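Local coordinates for hypothetical protein BVU_2266 (Bacteroides vulgatus, PDB 3TZG), which is of unknown function but folds as a porin-like beta barrel, which leaves a membrane-associated role possible though unproven, at residues G126-D131 with F185-N190; T97-K102 with I106-D111. All blocks are in the same frame, centred on the assembly; numbering follows the deposited sequence.

Interaction 1: G126-D131 with F185-N190; sequences GKYVFD and FYFLLN
Tyr128 and Phe187 meet between well-separated backbones: their CA atoms are 11.3 Å apart, and the two side chains span the distance. Residues 126-130 are extended strand, while 185-188 form the last turn of a short helix. That helix ends in a Schellman motif at Asn190, whose positive phi of 52° turns the chain away after its N has bonded back to Phe187 O at 3.0 Å.

Both aromatic side chains start out toward the opposite segment. In Tyr128, CG stands anti to the carbonyl carbon (chi1 -65°), which carries the ring off the strand to the helix. Phe187 answers with its far end: CZ sits over one face of the Tyr128 ring, displaced toward the rim, and is 3.5 Å from Tyr128 CE2. With centroids 5.0 Å apart and planes inclined at 43°, the rings make an oblique aromatic pair. The Phe187 ring is backed within its own helix, because Tyr186 CD2 lies over the centre of one of its faces. The pair is buried and apolar, and the phenol group of Tyr128 finds its polar partner beyond it: OH hydrogen-bonds to the backbone O of Asp177.

Around this contact, the Tyr128 side chain also touches Leu136 and Val139 of neighbouring strand 136-145. From the helix, Phe185 reaches across to Ile51 of strand 48-51, and Tyr186 packs on Ile106 of strand 105-114, so the short helix 181-188 lies against several separate strands of the barrel wall.

Interaction 2: T97-K102 with I106-D111; sequences TVYDYK and IFINSD
Four backbone hydrogen bonds join Val98 with Asn109 and Asp100 with Phe107, the two hydrogen-bonded pairs of this antiparallel ladder. Val98 N reaches Asn109 O at 3.1 Å, and Phe107 N gives a nearly straight bond to Asp100 O (2.7 Å, 177° at the hydrogen). The alternate pairs, Thr97 with Ser110, Tyr99 with Ile108 and Tyr101 with Ile106, are non-hydrogen-bonded and put their side chains on the other face. There the hydroxyls Thr97 OG1 and Ser110 OG hydrogen-bond at 2.6 Å.

Ile108 CG1 comes to the edge of the Tyr99 ring, 3.9 Å from CD1, while Ile108 CG2, anti to the backbone N, meets both Thr97 CG2 and Tyr99 CE1. An alanine in place of Ile108 would lose both branches and is likely to leave the edge of Tyr99 and the methyl of Thr97 without their apolar neighbour. Tyr101 and Ile106 run alongside each other, with Tyr101 CD1 against Ile106 CG1. On the face of Val98, Asp100, Phe107 and Asn109, the Phe107 ring meets Lys102 CB at its edge.

Farther out, Ser78 OG holds Tyr99 OH, Tyr101 OH bonds to Ala75 O, and Phe187 of helix 181-188 packs on Ile108. Segments 97-102 and 106-111 run at 162° to each other, close to antiparallel; their strands, 90-102 and 105-114, form a beta hairpin, the repeating unit of an antiparallel up-and-down barrel, consistent with this protein's porin-like fold.

Overall arrangement
Interaction 2 is part of the barrel wall, and interaction 1 packs a helix against it. The hairpin of 97-102 with 106-111 rests on repeated backbone hydrogen bonds, with one buried, largely apolar and aromatic face and one more exposed, more polar face; the contact of 126-131 with 185-190 is a small, wholly buried aromatic one nearer the centre of the chain. The centres of interactions 1 and 2 are about 10 Å apart. Strand 120-130 continues the ladder beside strand 105-114 through Gly126 N and Ile108 O, 2.8 Å apart. Helix 181-188 serves both: Tyr186 stacks on Tyr99, and its OH probably hydrogen-bonds to that of Tyr101. This is consistent with the helix lying inside the barrel.

Interaction 1: G126-D131 with F185-N190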
# COMPACT_ATOMS: atom_id res chain seq x y z
N GLY A 126 7.08 6.43 8.65
CA GLY A 126 5.74 6.86 8.29
C GLY A 126 4.80 6.88 9.45
O GLY A 126 4.81 5.95 10.26
N LYS A 127 3.96 7.94 9.52
CA LYS A 127 2.93 8.16 10.52
C LYS A 127 1.58 8.22 9.84
O LYS A 127 1.40 9.07 8.99
CB LYS A 127 3.22 9.45 11.30
CG LYS A 127 2.43 9.59 12.58
CD LYS A 127 2.67 10.95 13.23
CE LYS A 127 1.84 11.11 14.47
NZ LYS A 127 1.92 12.48 15.03
N TYR A 128 0.65 7.31 10.17
CA TYR A 128 -0.70 7.26 9.60
C TYR A 128 -1.66 7.70 10.67
O TYR A 128 -1.72 7.05 11.70
CB TYR A 128 -1.02 5.86 9.06
CG TYR A 128 -0.14 5.46 7.89
CD1 TYR A 128 1.20 5.11 8.08
CD2 TYR A 128 -0.65 5.44 6.59
CE1 TYR A 128 2.03 4.83 7.00
CE2 TYR A 128 0.17 5.15 5.50
CZ TYR A 128 1.51 4.85 5.71
OH TYR A 128 2.31 4.51 4.66
N VAL A 129 -2.33 8.86 10.46
CA VAL A 129 -3.26 9.47 11.42
C VAL A 129 -4.69 9.37 10.86
O VAL A 129 -4.94 9.70 9.71
CB VAL A 129 -2.83 10.93 11.69
CG1 VAL A 129 -3.86 11.68 12.52
CG2 VAL A 129 -1.46 10.96 12.37
N PHE A 130 -5.62 8.87 11.70
CA PHE A 130 -7.03 8.59 11.36
C PHE A 130 -7.96 9.47 12.14
O PHE A 130 -7.65 9.82 13.28
CB PHE A 130 -7.37 7.11 11.66
CG PHE A 130 -6.51 6.11 10.94
CD1 PHE A 130 -5.22 5.82 11.38
CD2 PHE A 130 -6.96 5.49 9.78
CE1 PHE A 130 -4.39 4.96 10.66
CE2 PHE A 130 -6.13 4.61 9.07
CZ PHE A 130 -4.87 4.34 9.52
N ASP A 131 -9.13 9.78 11.58
CA ASP A 131 -10.12 10.59 12.28
C ASP A 131 -11.03 9.69 13.18
O ASP A 131 -10.79 8.49 13.31
CB ASP A 131 -10.97 11.39 11.26
CG ASP A 131 -11.78 10.59 10.26
OD1 ASP A 131 -12.03 9.39 10.52
OD2 ASP A 131 -12.22 11.19 9.25
N PHE A 185 0.64 -4.65 0.36
CA PHE A 185 -0.00 -5.85 0.87
C PHE A 185 -0.42 -5.70 2.34
O PHE A 185 -1.51 -6.15 2.71
CB PHE A 185 0.91 -7.06 0.69
CG PHE A 185 0.92 -7.53 -0.74
CD1 PHE A 185 -0.26 -7.95 -1.37
CD2 PHE A 185 2.10 -7.53 -1.48
CE1 PHE A 185 -0.25 -8.34 -2.71
CE2 PHE A 185 2.10 -7.93 -2.83
CZ PHE A 185 0.93 -8.33 -3.42
N TYR A 186 0.40 -5.01 3.15
CA TYR A 186 0.08 -4.74 4.55
C TYR A 186 -1.27 -4.04 4.68
O TYR A 186 -2.06 -4.44 5.52
CB TYR A 186 1.17 -3.89 5.21
CG TYR A 186 0.80 -3.35 6.57
CD1 TYR A 186 0.99 -4.12 7.72
CD2 TYR A 186 0.27 -2.08 6.72
CE1 TYR A 186 0.69 -3.61 8.99
CE2 TYR A 186 -0.04 -1.56 7.98
CZ TYR A 186 0.18 -2.32 9.11
OH TYR A 186 -0.13 -1.82 10.34
N PHE A 187 -1.55 -3.02 3.83
CA PHE A 187 -2.81 -2.28 3.83
C PHE A 187 -3.91 -3.06 3.12
O PHE A 187 -5.01 -3.18 3.69
CB PHE A 187 -2.68 -0.87 3.21
CG PHE A 187 -1.94 0.07 4.14
CD1 PHE A 187 -2.52 0.50 5.33
CD2 PHE A 187 -0.65 0.49 3.86
CE1 PHE A 187 -1.82 1.32 6.21
CE2 PHE A 187 0.05 1.31 4.76
CZ PHE A 187 -0.55 1.72 5.92
N LEU A 188 -3.62 -3.62 1.91
CA LEU A 188 -4.60 -4.38 1.08
C LEU A 188 -5.21 -5.57 1.85
O LEU A 188 -6.40 -5.82 1.70
CB LEU A 188 -3.94 -4.90 -0.21
CG LEU A 188 -4.83 -5.61 -1.23
CD1 LEU A 188 -5.55 -4.62 -2.13
CD2 LEU A 188 -4.02 -6.55 -2.10
N LEU A 189 -4.41 -6.28 2.67
CA LEU A 189 -4.85 -7.47 3.42
C LEU A 189 -5.26 -7.10 4.85
O LEU A 189 -5.58 -8.01 5.63
CB LEU A 189 -3.73 -8.54 3.44
CG LEU A 189 -3.01 -8.90 2.11
CD1 LEU A 189 -2.14 -10.10 2.29
CD2 LEU A 189 -4.00 -9.16 0.96
N ASN A 190 -5.28 -5.78 5.18
CA ASN A 190 -5.67 -5.21 6.48
C ASN A 190 -4.91 -5.88 7.65
O ASN A 190 -5.53 -6.27 8.67
CB ASN A 190 -7.20 -5.31 6.70
CG ASN A 190 -7.72 -4.38 7.77
OD1 ASN A 190 -7.25 -3.24 7.93
ND2 ASN A 190 -8.73 -4.83 8.51

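Interaction 2: T97-K102 with I106-D111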
# COMPACT_ATOMS: atom_id res chain seq x y z
N THR A 97 11.22 -3.97 8.97
CA THR A 97 10.16 -3.04 9.35
C THR A 97 9.49 -3.46 10.66
O THR A 97 9.37 -4.67 10.94
CB THR A 97 9.13 -2.97 8.21
OG1 THR A 97 9.80 -2.45 7.07
CG2 THR A 97 7.95 -2.08 8.53
N VAL A 98 9.03 -2.45 11.43
CA VAL A 98 8.26 -2.60 12.66
C VAL A 98 7.01 -1.72 12.54
O VAL A 98 7.05 -0.62 12.01
CB VAL A 98 9.07 -2.33 13.95
CG1 VAL A 98 10.08 -3.43 14.20
CG2 VAL A 98 9.74 -0.94 13.94
N TYR A 99 5.88 -2.27 13.00
CA TYR A 99 4.54 -1.64 13.01
C TYR A 99 4.15 -1.34 14.47
O TYR A 99 4.17 -2.24 15.31
CB TYR A 99 3.51 -2.58 12.30
CG TYR A 99 3.93 -3.00 10.91
CD1 TYR A 99 3.78 -2.14 9.82
CD2 TYR A 99 4.52 -4.24 10.68
CE1 TYR A 99 4.23 -2.49 8.55
CE2 TYR A 99 4.94 -4.62 9.40
CZ TYR A 99 4.81 -3.73 8.34
OH TYR A 99 5.25 -4.06 7.07
N ASP A 100 3.88 -0.05 14.80
CA ASP A 100 3.48 0.37 16.15
C ASP A 100 2.17 1.13 16.08
O ASP A 100 1.95 1.93 15.16
CB ASP A 100 4.53 1.19 16.84
CG ASP A 100 5.72 0.34 17.22
OD1 ASP A 100 5.71 -0.26 18.34
OD2 ASP A 100 6.66 0.25 16.40
N TYR A 101 1.30 0.84 17.07
CA TYR A 101 -0.06 1.34 17.16
C TYR A 101 -0.28 2.07 18.46
O TYR A 101 0.07 1.52 19.49
CB TYR A 101 -1.04 0.15 17.04
CG TYR A 101 -0.72 -0.77 15.88
CD1 TYR A 101 -1.24 -0.52 14.61
CD2 TYR A 101 0.12 -1.86 16.04
CE1 TYR A 101 -0.96 -1.37 13.54
CE2 TYR A 101 0.44 -2.69 14.97
CZ TYR A 101 -0.12 -2.46 13.73
OH TYR A 101 0.20 -3.26 12.67
N LYS A 102 -0.79 3.32 18.40
CA LYS A 102 -1.06 4.21 19.54
C LYS A 102 -2.42 4.85 19.27
O LYS A 102 -2.56 5.78 18.47
CB LYS A 102 0.08 5.24 19.72
CG LYS A 102 0.21 5.82 21.11
CD LYS A 102 1.37 6.86 21.23
CE LYS A 102 2.77 6.28 21.08
NZ LYS A 102 3.85 7.31 21.20
N ILE A 106 -0.81 4.77 13.34
CA ILE A 106 0.13 3.71 12.97
C ILE A 106 1.46 4.30 12.60
O ILE A 106 1.55 5.16 11.73
CB ILE A 106 -0.40 2.83 11.80
CG1 ILE A 106 -1.82 2.31 12.04
CG2 ILE A 106 0.56 1.67 11.48
CD1 ILE A 106 -2.48 1.69 10.83
N PHE A 107 2.51 3.80 13.26
CA PHE A 107 3.90 4.15 13.01
C PHE A 107 4.53 3.02 12.25
O PHE A 107 4.45 1.87 12.69
CB PHE A 107 4.66 4.43 14.33
CG PHE A 107 4.11 5.59 15.11
CD1 PHE A 107 3.05 5.42 16.00
CD2 PHE A 107 4.61 6.88 14.91
CE1 PHE A 107 2.52 6.52 16.68
CE2 PHE A 107 4.05 7.97 15.58
CZ PHE A 107 3.02 7.78 16.47
N ILE A 108 5.09 3.32 11.06
CA ILE A 108 5.80 2.33 10.26
C ILE A 108 7.25 2.80 10.14
O ILE A 108 7.51 3.91 9.68
CB ILE A 108 5.11 2.07 8.88
CG1 ILE A 108 3.63 1.65 9.07
CG2 ILE A 108 5.88 1.02 8.09
CD1 ILE A 108 2.84 1.41 7.85
N ASN A 109 8.19 2.00 10.61
CA ASN A 109 9.61 2.36 10.52
C ASN A 109 10.36 1.25 9.83
O ASN A 109 10.29 0.10 10.28
CB ASN A 109 10.20 2.65 11.90
CG ASN A 109 9.45 3.73 12.65
OD1 ASN A 109 9.67 4.93 12.45
ND2 ASN A 109 8.50 3.34 13.49
N SER A 110 11.02 1.59 8.69
CA SER A 110 11.78 0.64 7.87
C SER A 110 13.23 1.01 7.72
O SER A 110 13.58 2.19 7.58
CB SER A 110 11.18 0.55 6.47
OG SER A 110 9.85 0.04 6.51
N ASP A 111 14.09 -0.01 7.73
CA ASP A 111 15.52 0.14 7.51
C ASP A 111 15.92 -0.76 6.39
O ASP A 111 15.58 -1.95 6.38
CB ASP A 111 16.34 -0.13 8.76
CG ASP A 111 16.43 1.09 9.62
OD1 ASP A 111 17.18 2.01 9.25
OD2 ASP A 111 15.70 1.16 10.64